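Local coordinates for phage-like element PBSX protein XkdM (Bacillus subtilis, PDB 2GUJ) that is of experimentally uncharacterised function but probably builds the tail tube of the phage-like PBSX particle, as a member of the phage tail tube family, at residues Asn7-Lys12 with Phe29-Glu34; Arg45-His50 with Glu135-Pro140; Thr87-Leu92 with Thr101-Leu106; Val109-Ala114 with Glu128-Thr133. All blocks are in the same frame, centred on the assembly; numbering follows the deposited sequence.

Interaction 1 (Asn7-Lys12 with Phe29-Glu34)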
loop_
_atom_site.group_PDB
_atom_site.type_symbol
_atom_site.label_atom_id
_atom_site.label_comp_id
_atom_site.label_asym_id
_atom_site.label_seq_id
_atom_site.Cartn_x
_atom_site.Cartn_y
_atom_site.Cartn_z
ATOM N N ASN B 7 -8.442 9.586 -3.923
ATOM C CA ASN B 7 -8.559 9.233 -5.342
ATOM C C ASN B 7 -8.569 7.708 -5.412
ATOM O O ASN B 7 -8.149 7.105 -6.398
ATOM C CB ASN B 7 -7.351 9.776 -6.113
ATOM C CG ASN B 7 -7.562 9.765 -7.616
ATOM O OD1 ASN B 7 -6.654 10.087 -8.377
ATOM N ND2 ASN B 7 -8.765 9.400 -8.050
ATOM N N THR B 8 -9.070 7.101 -4.344
ATOM C CA THR B 8 -9.127 5.654 -4.199
ATOM C C THR B 8 -10.320 5.028 -4.930
ATOM O O THR B 8 -11.106 5.732 -5.568
ATOM C CB THR B 8 -9.159 5.317 -2.698
ATOM O OG1 THR B 8 -9.057 3.904 -2.505
ATOM C CG2 THR B 8 -10.445 5.837 -2.068
ATOM N N ILE B 9 -10.438 3.706 -4.832
ATOM C CA ILE B 9 -11.499 2.940 -5.487
ATOM C C ILE B 9 -11.462 1.537 -4.918
ATOM O O ILE B 9 -10.400 0.909 -4.891
ATOM C CB ILE B 9 -11.243 2.772 -6.985
ATOM C CG1 ILE B 9 -12.276 1.805 -7.586
ATOM C CG2 ILE B 9 -9.855 2.222 -7.193
ATOM C CD1 ILE B 9 -12.061 1.492 -9.050
ATOM N N SER B 10 -12.608 1.024 -4.487
ATOM C CA SER B 10 -12.630 -0.315 -3.930
ATOM C C SER B 10 -13.986 -0.966 -4.112
ATOM O O SER B 10 -14.989 -0.288 -4.308
ATOM C CB SER B 10 -12.306 -0.260 -2.452
ATOM O OG SER B 10 -13.509 -0.158 -1.731
ATOM N N GLY B 11 -14.012 -2.289 -4.032
ATOM C CA GLY B 11 -15.263 -2.994 -4.190
ATOM C C GLY B 11 -15.330 -4.330 -3.472
ATOM O O GLY B 11 -14.337 -5.044 -3.354
ATOM N N LYS B 12 -16.521 -4.663 -2.990
ATOM C CA LYS B 12 -16.757 -5.920 -2.290
ATOM C C LYS B 12 -16.627 -7.110 -3.244
ATOM O O LYS B 12 -16.379 -6.943 -4.438
ATOM C CB LYS B 12 -18.162 -5.909 -1.680
ATOM C CG LYS B 12 -18.251 -5.509 -0.200
ATOM C CD LYS B 12 -18.218 -6.756 0.692
ATOM C CE LYS B 12 -18.800 -6.521 2.079
ATOM N NZ LYS B 12 -18.901 -7.811 2.806
ATOM N N PHE B 29 -11.152 -5.676 -1.936
ATOM C CA PHE B 29 -10.021 -5.218 -2.725
ATOM C C PHE B 29 -10.151 -3.709 -2.804
ATOM O O PHE B 29 -11.261 -3.179 -2.765
ATOM C CB PHE B 29 -10.067 -5.845 -4.120
ATOM C CG PHE B 29 -10.738 -4.999 -5.151
ATOM C CD1 PHE B 29 -10.046 -3.974 -5.778
ATOM C CD2 PHE B 29 -12.084 -5.185 -5.453
ATOM C CE1 PHE B 29 -10.684 -3.138 -6.688
ATOM C CE2 PHE B 29 -12.732 -4.356 -6.363
ATOM C CZ PHE B 29 -12.032 -3.323 -6.982
ATOM N N GLU B 30 -9.024 -3.016 -2.899
ATOM C CA GLU B 30 -9.043 -1.559 -2.986
ATOM C C GLU B 30 -7.868 -1.066 -3.824
ATOM O O GLU B 30 -6.712 -1.225 -3.435
ATOM C CB GLU B 30 -8.970 -0.947 -1.586
ATOM C CG GLU B 30 -8.977 0.584 -1.569
ATOM C CD GLU B 30 -8.658 1.158 -0.193
ATOM O OE1 GLU B 30 -7.511 0.975 0.283
ATOM O OE2 GLU B 30 -9.550 1.797 0.416
ATOM N N ALA B 31 -8.168 -0.460 -4.968
ATOM C CA ALA B 31 -7.128 0.029 -5.861
ATOM C C ALA B 31 -6.894 1.515 -5.713
ATOM O O ALA B 31 -7.438 2.142 -4.818
ATOM C CB ALA B 31 -7.481 -0.305 -7.302
ATOM N N ASN B 32 -6.112 2.072 -6.632
ATOM C CA ASN B 32 -5.759 3.491 -6.609
ATOM C C ASN B 32 -5.387 4.090 -7.965
ATOM O O ASN B 32 -4.203 4.093 -8.319
ATOM C CB ASN B 32 -4.560 3.693 -5.683
ATOM C CG ASN B 32 -4.955 3.858 -4.241
ATOM O OD1 ASN B 32 -5.594 4.845 -3.877
ATOM N ND2 ASN B 32 -4.568 2.901 -3.401
ATOM N N VAL B 33 -6.340 4.615 -8.731
ATOM C CA VAL B 33 -5.940 5.207 -10.009
ATOM C C VAL B 33 -4.814 6.212 -9.774
ATOM O O VAL B 33 -4.944 7.113 -8.954
ATOM C CB VAL B 33 -7.095 5.934 -10.704
ATOM C CG1 VAL B 33 -7.922 4.943 -11.502
ATOM C CG2 VAL B 33 -7.964 6.632 -9.676
ATOM N N GLU B 34 -3.700 6.044 -10.478
ATOM C CA GLU B 34 -2.575 6.949 -10.318
ATOM C C GLU B 34 -2.807 8.265 -11.025
ATOM O O GLU B 34 -3.122 8.289 -12.216
ATOM C CB GLU B 34 -1.299 6.340 -10.867
ATOM C CG GLU B 34 -0.134 7.316 -10.844
ATOM C CD GLU B 34 0.936 6.947 -11.843
ATOM O OE1 GLU B 34 0.679 7.101 -13.061
ATOM O OE2 GLU B 34 2.024 6.500 -11.410
#

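Interaction 2 (Arg45-His50 with Glu135-Pro140)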
loop_
_atom_site.group_PDB
_atom_site.type_symbol
_atom_site.label_atom_id
_atom_site.label_comp_id
_atom_site.label_asym_id
_atom_site.label_seq_id
_atom_site.Cartn_x
_atom_site.Cartn_y
_atom_site.Cartn_z
ATOM N N ARG B 45 -13.350 11.238 -14.788
ATOM C CA ARG B 45 -13.844 10.960 -16.130
ATOM C C ARG B 45 -13.395 9.641 -16.744
ATOM O O ARG B 45 -12.617 9.603 -17.690
ATOM C CB ARG B 45 -13.496 12.125 -17.058
ATOM C CG ARG B 45 -12.087 12.605 -16.926
ATOM C CD ARG B 45 -11.815 13.818 -17.792
ATOM N NE ARG B 45 -10.384 14.084 -17.791
ATOM C CZ ARG B 45 -9.474 13.177 -18.129
ATOM N NH1 ARG B 45 -9.860 11.961 -18.501
ATOM N NH2 ARG B 45 -8.184 13.474 -18.063
ATOM N N ARG B 46 -13.913 8.557 -16.190
ATOM C CA ARG B 46 -13.623 7.216 -16.672
ATOM C C ARG B 46 -14.838 6.448 -16.186
ATOM O O ARG B 46 -15.380 5.594 -16.887
ATOM C CB ARG B 46 -12.323 6.670 -16.057
ATOM C CG ARG B 46 -11.881 5.304 -16.604
ATOM C CD ARG B 46 -12.025 5.226 -18.112
ATOM N NE ARG B 46 -11.884 3.875 -18.673
ATOM C CZ ARG B 46 -10.726 3.245 -18.874
ATOM N NH1 ARG B 46 -9.576 3.819 -18.548
ATOM N NH2 ARG B 46 -10.710 2.059 -19.462
HETATM N N MSE B 47 -15.273 6.785 -14.979
HETATM C CA MSE B 47 -16.459 6.175 -14.404
HETATM C C MSE B 47 -17.608 6.757 -15.206
HETATM O O MSE B 47 -18.546 6.064 -15.592
HETATM C CB MSE B 47 -16.640 6.598 -12.950
HETATM C CG MSE B 47 -15.428 6.419 -12.075
HETATM SE SE MSE B 47 -15.987 6.194 -10.261
HETATM C CE MSE B 47 -14.757 7.374 -9.347
ATOM N N THR B 48 -17.523 8.062 -15.429
ATOM C CA THR B 48 -18.535 8.785 -16.172
ATOM C C THR B 48 -17.868 9.535 -17.314
ATOM O O THR B 48 -17.682 10.754 -17.243
ATOM C CB THR B 48 -19.292 9.792 -15.260
ATOM O OG1 THR B 48 -19.878 10.826 -16.060
ATOM C CG2 THR B 48 -18.346 10.423 -14.241
ATOM N N GLY B 49 -17.480 8.809 -18.360
ATOM C CA GLY B 49 -16.860 9.478 -19.488
ATOM C C GLY B 49 -15.849 8.733 -20.334
ATOM O O GLY B 49 -15.293 7.717 -19.921
ATOM N N HIS B 50 -15.624 9.274 -21.531
ATOM C CA HIS B 50 -14.675 8.741 -22.506
ATOM C C HIS B 50 -13.328 9.377 -22.221
ATOM O O HIS B 50 -13.205 10.601 -22.197
ATOM C CB HIS B 50 -15.103 9.113 -23.935
ATOM C CG HIS B 50 -14.057 8.841 -24.981
ATOM N ND1 HIS B 50 -14.067 9.455 -26.217
ATOM C CD2 HIS B 50 -12.987 8.009 -24.986
ATOM C CE1 HIS B 50 -13.050 9.012 -26.936
ATOM N NE2 HIS B 50 -12.379 8.135 -26.212
ATOM N N GLU B 135 -3.871 -2.076 -15.135
ATOM C CA GLU B 135 -3.442 -1.105 -16.135
ATOM C C GLU B 135 -4.616 -0.276 -16.613
ATOM O O GLU B 135 -4.461 0.597 -17.461
ATOM C CB GLU B 135 -2.800 -1.812 -17.332
ATOM C CG GLU B 135 -1.308 -1.622 -17.446
ATOM C CD GLU B 135 -0.583 -1.974 -16.158
ATOM O OE1 GLU B 135 -0.508 -1.090 -15.269
ATOM O OE2 GLU B 135 -0.093 -3.128 -16.037
ATOM N N ASP B 136 -5.794 -0.566 -16.081
ATOM C CA ASP B 136 -6.990 0.174 -16.446
ATOM C C ASP B 136 -8.152 -0.340 -15.606
ATOM O O ASP B 136 -8.193 -1.517 -15.250
ATOM C CB ASP B 136 -7.297 -0.001 -17.928
ATOM C CG ASP B 136 -8.426 0.873 -18.376
ATOM O OD1 ASP B 136 -9.389 1.001 -17.603
ATOM O OD2 ASP B 136 -8.372 1.430 -19.489
ATOM N N PHE B 137 -9.083 0.550 -15.286
ATOM C CA PHE B 137 -10.234 0.209 -14.470
ATOM C C PHE B 137 -11.505 0.577 -15.212
ATOM O O PHE B 137 -11.446 1.301 -16.199
ATOM C CB PHE B 137 -10.138 0.957 -13.150
ATOM C CG PHE B 137 -11.002 2.170 -13.068
ATOM C CD1 PHE B 137 -12.282 2.076 -12.542
ATOM C CD2 PHE B 137 -10.535 3.409 -13.482
ATOM C CE1 PHE B 137 -13.088 3.197 -12.414
ATOM C CE2 PHE B 137 -11.334 4.536 -13.360
ATOM C CZ PHE B 137 -12.616 4.426 -12.823
ATOM N N ASP B 138 -12.656 0.113 -14.734
ATOM C CA ASP B 138 -13.901 0.377 -15.450
ATOM C C ASP B 138 -15.163 0.101 -14.614
ATOM O O ASP B 138 -15.150 -0.719 -13.699
ATOM C CB ASP B 138 -13.913 -0.515 -16.700
ATOM C CG ASP B 138 -14.953 -0.111 -17.706
ATOM O OD1 ASP B 138 -16.101 0.170 -17.299
ATOM O OD2 ASP B 138 -14.616 -0.097 -18.911
ATOM N N VAL B 139 -16.262 0.768 -14.944
ATOM C CA VAL B 139 -17.523 0.567 -14.241
ATOM C C VAL B 139 -18.572 0.511 -15.333
ATOM O O VAL B 139 -19.405 1.400 -15.452
ATOM C CB VAL B 139 -17.820 1.740 -13.305
ATOM C CG1 VAL B 139 -19.106 1.492 -12.554
ATOM C CG2 VAL B 139 -16.653 1.937 -12.349
ATOM N N PRO B 140 -18.549 -0.558 -16.132
ATOM C CA PRO B 140 -19.427 -0.850 -17.266
ATOM C C PRO B 140 -20.931 -0.949 -17.090
ATOM O O PRO B 140 -21.675 -0.331 -17.844
ATOM C CB PRO B 140 -18.856 -2.151 -17.795
ATOM C CG PRO B 140 -18.510 -2.853 -16.533
ATOM C CD PRO B 140 -17.780 -1.762 -15.770
#

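Interaction 3 (Thr87-Leu92 with Thr101-Leu106)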
loop_
_atom_site.group_PDB
_atom_site.type_symbol
_atom_site.label_atom_id
_atom_site.label_comp_id
_atom_site.label_asym_id
_atom_site.label_seq_id
_atom_site.Cartn_x
_atom_site.Cartn_y
_atom_site.Cartn_z
ATOM N N THR B 87 -8.063 -10.499 -15.108
ATOM C CA THR B 87 -9.046 -9.428 -15.177
ATOM C C THR B 87 -9.936 -9.567 -13.953
ATOM O O THR B 87 -10.717 -10.514 -13.851
ATOM C CB THR B 87 -9.900 -9.552 -16.431
ATOM O OG1 THR B 87 -9.129 -9.110 -17.553
ATOM C CG2 THR B 87 -11.190 -8.733 -16.301
ATOM N N LEU B 88 -9.822 -8.618 -13.030
ATOM C CA LEU B 88 -10.593 -8.668 -11.798
ATOM C C LEU B 88 -11.936 -7.962 -11.930
ATOM O O LEU B 88 -12.002 -6.732 -12.012
ATOM C CB LEU B 88 -9.764 -8.068 -10.649
ATOM C CG LEU B 88 -10.453 -8.207 -9.288
ATOM C CD1 LEU B 88 -9.502 -7.890 -8.134
ATOM C CD2 LEU B 88 -11.662 -7.283 -9.259
ATOM N N GLN B 89 -13.015 -8.734 -11.907
ATOM C CA GLN B 89 -14.337 -8.139 -12.058
ATOM C C GLN B 89 -15.215 -8.274 -10.813
ATOM O O GLN B 89 -15.874 -9.292 -10.616
ATOM C CB GLN B 89 -15.038 -8.749 -13.268
ATOM C CG GLN B 89 -16.205 -7.927 -13.745
ATOM C CD GLN B 89 -16.755 -8.419 -15.061
ATOM O OE1 GLN B 89 -17.746 -7.887 -15.573
ATOM N NE2 GLN B 89 -16.115 -9.442 -15.623
ATOM N N ALA B 90 -15.231 -7.228 -9.990
ATOM C CA ALA B 90 -15.993 -7.234 -8.746
ATOM C C ALA B 90 -17.179 -6.292 -8.733
ATOM O O ALA B 90 -17.555 -5.708 -9.754
ATOM C CB ALA B 90 -15.069 -6.897 -7.567
ATOM N N VAL B 91 -17.752 -6.154 -7.539
ATOM C CA VAL B 91 -18.900 -5.287 -7.309
ATOM C C VAL B 91 -18.475 -4.026 -6.559
ATOM O O VAL B 91 -17.976 -4.100 -5.440
ATOM C CB VAL B 91 -19.982 -5.990 -6.464
ATOM C CG1 VAL B 91 -20.993 -4.963 -5.987
ATOM C CG2 VAL B 91 -20.672 -7.079 -7.278
ATOM N N LEU B 92 -18.703 -2.867 -7.162
ATOM C CA LEU B 92 -18.317 -1.610 -6.538
ATOM C C LEU B 92 -18.933 -1.393 -5.162
ATOM O O LEU B 92 -20.086 -1.752 -4.928
ATOM C CB LEU B 92 -18.684 -0.445 -7.449
ATOM C CG LEU B 92 -18.014 0.868 -7.064
ATOM C CD1 LEU B 92 -16.523 0.673 -6.833
ATOM C CD2 LEU B 92 -18.257 1.863 -8.168
ATOM N N THR B 101 -25.415 0.767 -7.542
ATOM C CA THR B 101 -24.341 -0.231 -7.428
ATOM C C THR B 101 -24.011 -0.898 -8.767
ATOM O O THR B 101 -24.820 -1.632 -9.341
ATOM C CB THR B 101 -24.679 -1.315 -6.396
ATOM O OG1 THR B 101 -24.720 -0.723 -5.095
ATOM C CG2 THR B 101 -23.613 -2.402 -6.397
ATOM N N GLU B 102 -22.796 -0.638 -9.240
ATOM C CA GLU B 102 -22.331 -1.151 -10.521
ATOM C C GLU B 102 -21.113 -2.075 -10.398
ATOM O O GLU B 102 -20.444 -2.123 -9.363
ATOM C CB GLU B 102 -21.972 0.028 -11.439
ATOM C CG GLU B 102 -22.976 1.190 -11.459
ATOM C CD GLU B 102 -22.350 2.512 -11.028
ATOM O OE1 GLU B 102 -22.026 2.643 -9.827
ATOM O OE2 GLU B 102 -22.164 3.405 -11.888
ATOM N N ARG B 103 -20.834 -2.808 -11.473
ATOM C CA ARG B 103 -19.696 -3.717 -11.515
ATOM C C ARG B 103 -18.445 -2.946 -11.892
ATOM O O ARG B 103 -18.482 -2.026 -12.706
ATOM C CB ARG B 103 -19.923 -4.825 -12.545
ATOM C CG ARG B 103 -18.763 -5.812 -12.629
ATOM C CD ARG B 103 -19.247 -7.246 -12.475
ATOM N NE ARG B 103 -19.548 -7.889 -13.750
ATOM C CZ ARG B 103 -20.089 -9.095 -13.855
ATOM N NH1 ARG B 103 -20.398 -9.780 -12.762
ATOM N NH2 ARG B 103 -20.291 -9.629 -15.051
ATOM N N VAL B 104 -17.332 -3.345 -11.303
ATOM C CA VAL B 104 -16.059 -2.710 -11.569
ATOM C C VAL B 104 -15.124 -3.760 -12.109
ATOM O O VAL B 104 -14.986 -4.827 -11.515
ATOM C CB VAL B 104 -15.432 -2.202 -10.286
ATOM C CG1 VAL B 104 -14.299 -1.260 -10.597
ATOM C CG2 VAL B 104 -16.484 -1.548 -9.444
ATOM N N THR B 105 -14.492 -3.495 -13.238
ATOM C CA THR B 105 -13.539 -4.464 -13.726
ATOM C C THR B 105 -12.193 -3.762 -13.652
ATOM O O THR B 105 -12.129 -2.534 -13.700
ATOM C CB THR B 105 -13.824 -4.875 -15.163
ATOM O OG1 THR B 105 -13.231 -3.925 -16.050
ATOM C CG2 THR B 105 -15.333 -4.952 -15.410
ATOM N N LEU B 106 -11.124 -4.529 -13.489
ATOM C CA LEU B 106 -9.783 -3.957 -13.429
ATOM C C LEU B 106 -8.977 -4.647 -14.485
ATOM O O LEU B 106 -8.455 -5.744 -14.272
ATOM C CB LEU B 106 -9.131 -4.188 -12.069
ATOM C CG LEU B 106 -9.559 -3.202 -10.982
ATOM C CD1 LEU B 106 -9.373 -1.777 -11.487
ATOM C CD2 LEU B 106 -11.000 -3.432 -10.626
#

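Interaction 4 (Val109-Ala114 with Glu128-Thr133)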
loop_
_atom_site.group_PDB
_atom_site.type_symbol
_atom_site.label_atom_id
_atom_site.label_comp_id
_atom_site.label_asym_id
_atom_site.label_seq_id
_atom_site.Cartn_x
_atom_site.Cartn_y
_atom_site.Cartn_z
ATOM N N VAL B 109 -5.024 -6.463 -14.062
ATOM C CA VAL B 109 -4.549 -6.441 -12.687
ATOM C C VAL B 109 -3.425 -7.466 -12.785
ATOM O O VAL B 109 -3.517 -8.390 -13.592
ATOM C CB VAL B 109 -5.613 -6.960 -11.689
ATOM C CG1 VAL B 109 -6.875 -7.359 -12.438
ATOM C CG2 VAL B 109 -5.056 -8.149 -10.897
ATOM N N ASN B 110 -2.382 -7.327 -11.977
ATOM C CA ASN B 110 -1.273 -8.271 -12.061
ATOM C C ASN B 110 -0.407 -8.383 -10.818
ATOM O O ASN B 110 0.274 -7.433 -10.450
ATOM C CB ASN B 110 -0.412 -7.879 -13.255
ATOM C CG ASN B 110 0.952 -8.546 -13.244
ATOM O OD1 ASN B 110 1.131 -9.613 -12.652
ATOM N ND2 ASN B 110 1.921 -7.930 -13.920
ATOM N N PHE B 111 -0.432 -9.548 -10.175
ATOM C CA PHE B 111 0.382 -9.778 -8.977
ATOM C C PHE B 111 1.663 -10.512 -9.322
ATOM O O PHE B 111 1.932 -10.819 -10.480
ATOM C CB PHE B 111 -0.323 -10.657 -7.950
ATOM C CG PHE B 111 -1.802 -10.613 -8.025
ATOM C CD1 PHE B 111 -2.484 -11.279 -9.042
ATOM C CD2 PHE B 111 -2.524 -9.904 -7.071
ATOM C CE1 PHE B 111 -3.878 -11.239 -9.107
ATOM C CE2 PHE B 111 -3.908 -9.850 -7.113
ATOM C CZ PHE B 111 -4.598 -10.517 -8.132
ATOM N N ASP B 112 2.447 -10.798 -8.290
ATOM C CA ASP B 112 3.683 -11.545 -8.454
ATOM C C ASP B 112 3.265 -12.995 -8.219
ATOM O O ASP B 112 2.712 -13.339 -7.171
ATOM C CB ASP B 112 4.722 -11.090 -7.417
ATOM C CG ASP B 112 6.047 -11.847 -7.525
ATOM O OD1 ASP B 112 6.684 -11.844 -8.602
ATOM O OD2 ASP B 112 6.468 -12.450 -6.519
ATOM N N SER B 113 3.507 -13.833 -9.217
ATOM C CA SER B 113 3.147 -15.241 -9.151
ATOM C C SER B 113 3.458 -15.841 -7.792
ATOM O O SER B 113 2.556 -16.227 -7.049
ATOM C CB SER B 113 3.912 -16.000 -10.219
ATOM O OG SER B 113 3.770 -15.349 -11.460
ATOM N N ALA B 114 4.752 -15.916 -7.496
ATOM C CA ALA B 114 5.248 -16.460 -6.242
ATOM C C ALA B 114 4.376 -16.021 -5.083
ATOM O O ALA B 114 3.903 -16.848 -4.292
ATOM C CB ALA B 114 6.676 -15.998 -6.004
ATOM N N GLU B 128 -2.392 -11.908 3.866
ATOM C CA GLU B 128 -3.434 -12.100 2.858
ATOM C C GLU B 128 -3.607 -10.921 1.911
ATOM O O GLU B 128 -4.152 -11.073 0.818
ATOM C CB GLU B 128 -4.780 -12.393 3.522
ATOM C CG GLU B 128 -4.765 -13.598 4.414
ATOM C CD GLU B 128 -6.112 -14.271 4.473
ATOM O OE1 GLU B 128 -7.109 -13.603 4.815
ATOM O OE2 GLU B 128 -6.177 -15.475 4.170
ATOM N N GLU B 129 -3.164 -9.743 2.330
ATOM C CA GLU B 129 -3.290 -8.565 1.482
ATOM C C GLU B 129 -2.240 -8.609 0.406
ATOM O O GLU B 129 -1.076 -8.312 0.654
ATOM C CB GLU B 129 -3.126 -7.284 2.296
ATOM C CG GLU B 129 -4.310 -6.983 3.192
ATOM C CD GLU B 129 -4.189 -5.651 3.867
ATOM O OE1 GLU B 129 -4.235 -4.622 3.161
ATOM O OE2 GLU B 129 -4.042 -5.631 5.104
ATOM N N VAL B 130 -2.649 -8.965 -0.798
ATOM C CA VAL B 130 -1.676 -9.036 -1.853
ATOM C C VAL B 130 -1.695 -7.824 -2.739
ATOM O O VAL B 130 -2.758 -7.306 -3.074
ATOM C CB VAL B 130 -1.881 -10.258 -2.702
ATOM C CG1 VAL B 130 -0.637 -10.506 -3.530
ATOM C CG2 VAL B 130 -2.202 -11.436 -1.803
ATOM N N PRO B 131 -0.500 -7.338 -3.105
ATOM C CA PRO B 131 -0.356 -6.160 -3.971
ATOM C C PRO B 131 -0.583 -6.574 -5.408
ATOM O O PRO B 131 -0.468 -7.751 -5.732
ATOM C CB PRO B 131 1.088 -5.719 -3.725
ATOM C CG PRO B 131 1.386 -6.259 -2.324
ATOM C CD PRO B 131 0.766 -7.632 -2.408
ATOM N N PHE B 132 -0.917 -5.627 -6.272
ATOM C CA PHE B 132 -1.128 -5.961 -7.671
ATOM C C PHE B 132 -1.184 -4.674 -8.442
ATOM O O PHE B 132 -1.325 -3.617 -7.842
ATOM C CB PHE B 132 -2.420 -6.767 -7.837
ATOM C CG PHE B 132 -3.671 -5.961 -7.664
ATOM C CD1 PHE B 132 -4.048 -5.022 -8.622
ATOM C CD2 PHE B 132 -4.485 -6.143 -6.548
ATOM C CE1 PHE B 132 -5.209 -4.272 -8.473
ATOM C CE2 PHE B 132 -5.656 -5.391 -6.390
ATOM C CZ PHE B 132 -6.018 -4.454 -7.358
ATOM N N THR B 133 -1.068 -4.727 -9.758
ATOM C CA THR B 133 -1.110 -3.473 -10.486
ATOM C C THR B 133 -1.884 -3.555 -11.777
ATOM O O THR B 133 -1.390 -4.055 -12.794
ATOM C CB THR B 133 0.297 -2.938 -10.812
ATOM O OG1 THR B 133 0.891 -3.746 -11.838
ATOM C CG2 THR B 133 1.175 -2.962 -9.573
#

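Interaction 1 (Asn7-Lys12 with Phe29-Glu34)
Ile9 faces Ala31 in an antiparallel hydrogen-bonded pair and Ser10 faces Glu30 in a non-hydrogen-bonded one, strands 9-11 and 29-33 running at 158° with their axes 4.5 Å apart. Ala31 N bonds to Ile9 O at 2.6 Å, and Gly11 N to Phe29 O more loosely, at 3.2 Å. Ala31 O takes two weak bonds, from Ile9 N and from the hydroxyl Thr8 OG1, so that backbone and side chain of neighbouring residues meet at one carbonyl.

Ile9, Ala31 and Phe29 share the buried face. With CG1 of Ile9 anti to the backbone N (chi1 172°), its CG2 is left beside the small Ala31, 3.5 Å from Ala31 CB, while the longer branch reaches Phe137. Glycine suits position 11 because, with no side chain, its backbone can lie over the Phe29 ring, Gly11 N coming 3.4 Å from Phe29 CE2.

The other face is more polar. Ser10 CB and Glu30 CB meet at 3.5 Å, and Ser10 OG is bonded to Asp93. The extended Glu30 passes Thr8 obliquely, its CG 3.5 Å from Thr8 OG1, and it also packs on Glu127 of the second subunit. The Asn7 side chain crosses that of Val33 at about a right angle, ND2 nearest Val33 CG2.

Alternating apolar and polar residues, with one face turned inward, are typical of a curled antiparallel sheet, consistent with the barrel-like sheet of the phage tail tube family.

Interaction 2 (Arg45-His50 with Glu135-Pro140)
Arg46 reaches Asp136 because its CG stands anti to the backbone N (chi1 -175°) and the chain then bends at chi2 (43°), while the carboxylate of Asp136 is likewise anti to its own backbone N. The two side chains cross at about a right angle and form a salt bridge. Guanidinium and carboxylate planes are 89° apart, so the two groups do not lie flat against each other. Asp136 OD2 accepts from Arg46 NH1, weakly, at 2.8 Å; the closer approach of Arg46 NH2 is doubtful, its place being less sure. Phe137 O lies over the centre of one guanidinium face.

An arginine suits this place for its chain as much as its charge: Arg46 CG rests 3.4 Å from Phe137 CE2, and its CB and CG methylenes touch the CE2 side of the ring. Met47, modelled as selenomethionine, brings CG to the ring edge, 3.5 Å from Phe137 CZ, a flexible methionine-type chain suiting an aromatic rim.

Helix 44-47 thus leans on strand 136-138, whose Phe137 also packs on Ile9, Val33 and Leu106. That strand pairs with strand 103-109, from which Tyr107 OH bonds to Asp138 OD2.

Interaction 3 (Thr87-Leu92 with Thr101-Leu106)
Ala90 O receives the N-H of Val104 at 2.8 Å, a nearly straight bond with 168° at the hydrogen, and the CA-H of Arg103 also lies near it, Arg103 CA being 3.4 Å from Ala90 O. The return bond, Ala90 N to Val104 O, measures 2.9 Å. The same pattern recurs at Leu88 and Leu106, where Leu106 N to Leu88 O is sound and Leu88 N to Leu106 O is weak. At the far end Leu92 N binds Glu102 O at 2.9 Å. Strands 87-92 and 103-106 are antiparallel, at 146°.

Leu88, Ala90, Val104 and Leu106 share the buried face. Leu88 and Leu106 lie side by side pointing the same way, their CD2 methyls 4.1 Å apart. The small Ala90 leaves room for Phe29, which also meets Leu106.

Gln89, Thr105, Val91 and Arg103 occupy the other face. Gln89 is fully stretched, and Arg103, bent at chi2 and chi3, crosses it obliquely. Arg103 NE makes a weak bond to Gln89 OE1 at 2.6 Å, with amide and guanidinium planes steeply inclined. The methylene Gln89 CG lies 3.5 Å from Thr105 CG2, and Val91 CG1 touches the methyl Thr101 CG2. Glu102 has its salt bridge elsewhere, with Arg99.

The chemistry implies a hairpin held mainly by its backbone: leucine, valine and alanine side chains line the inner face, while the amide and guanidinium of the outer face add a weaker polar link. A positive Arg103 would probably polarise the Gln89 carbonyl, though Arg103 also has a long, weak ion pair with Glu141.

Interaction 4 (Val109-Ala114 with Glu128-Thr133)
Asn110 and Thr133 supply the one hydrogen bond across this contact, Thr133 N to Asn110 O at 3.1 Å. The donor sits well above the carbonyl plane, 48° out of it. The same oxygen is approached by a CA-H, with Phe132 CA 3.4 Å from Asn110 O, so two successive residues of the second segment converge on one backbone acceptor.

The aromatic contacts are made by Phe111 and Phe132, whose side chains lie alongside and point the same way. Their ring centroids are 5.6 Å apart and the planes meet obliquely at 71°. Phe132 has CG between the backbone N and the carbonyl carbon (chi1 73°), which sets its side chain beside that of Phe111, while its CB approaches the Phe111 CD2-CE2 side. Pro131 O stands at the edge of the Phe111 ring, 3.3 Å from Phe111 CD2; that oxygen also takes a weak bond from Lys115 NZ.

Aliphatic packing completes the contact. Val109 CB lies 4.0 Å from Phe132 CD1, with its CG2 equally near, and Val130 CG1 is 4.1 Å from Phe111 CD2. Flat rings and branched valines suit this buried seam between two segments that share just one backbone bond. Phe111 meets Phe86 edge-to-face and also touches Phe63 and Ile116.

Asp112 stands at the N-cap position of helix 113-117, and Val130 is backbone-bonded to Ala61 of strand 57-63. The aromatic cluster thus lies between helix 113-117 and the curled sheet, consistent with the phage tail tube family fold.

In the fold
From the N terminus, interaction 1 closes first, pairing strand 9-11 with the end of strand 21-33. The chain then enters helix 44-47, which opens the long loop that interaction 2 closes at strand 136-138. Nested inside that loop are interaction 3, the hairpin of strands 86-92 and 103-109, and then, in series after it, interaction 4, joining the approach to helix 113-117 with strand 129-132. Interactions 1, 2 and 3 meet through the apolar interior, and strand 136-138 pairs beside strand 103-109. Interactions 2 and 4 lie on opposite sides of the chain's centre, about 22 Å apart between centres, tying helix 44-47 and the approach to helix 113-117 to different parts of one curled sheet.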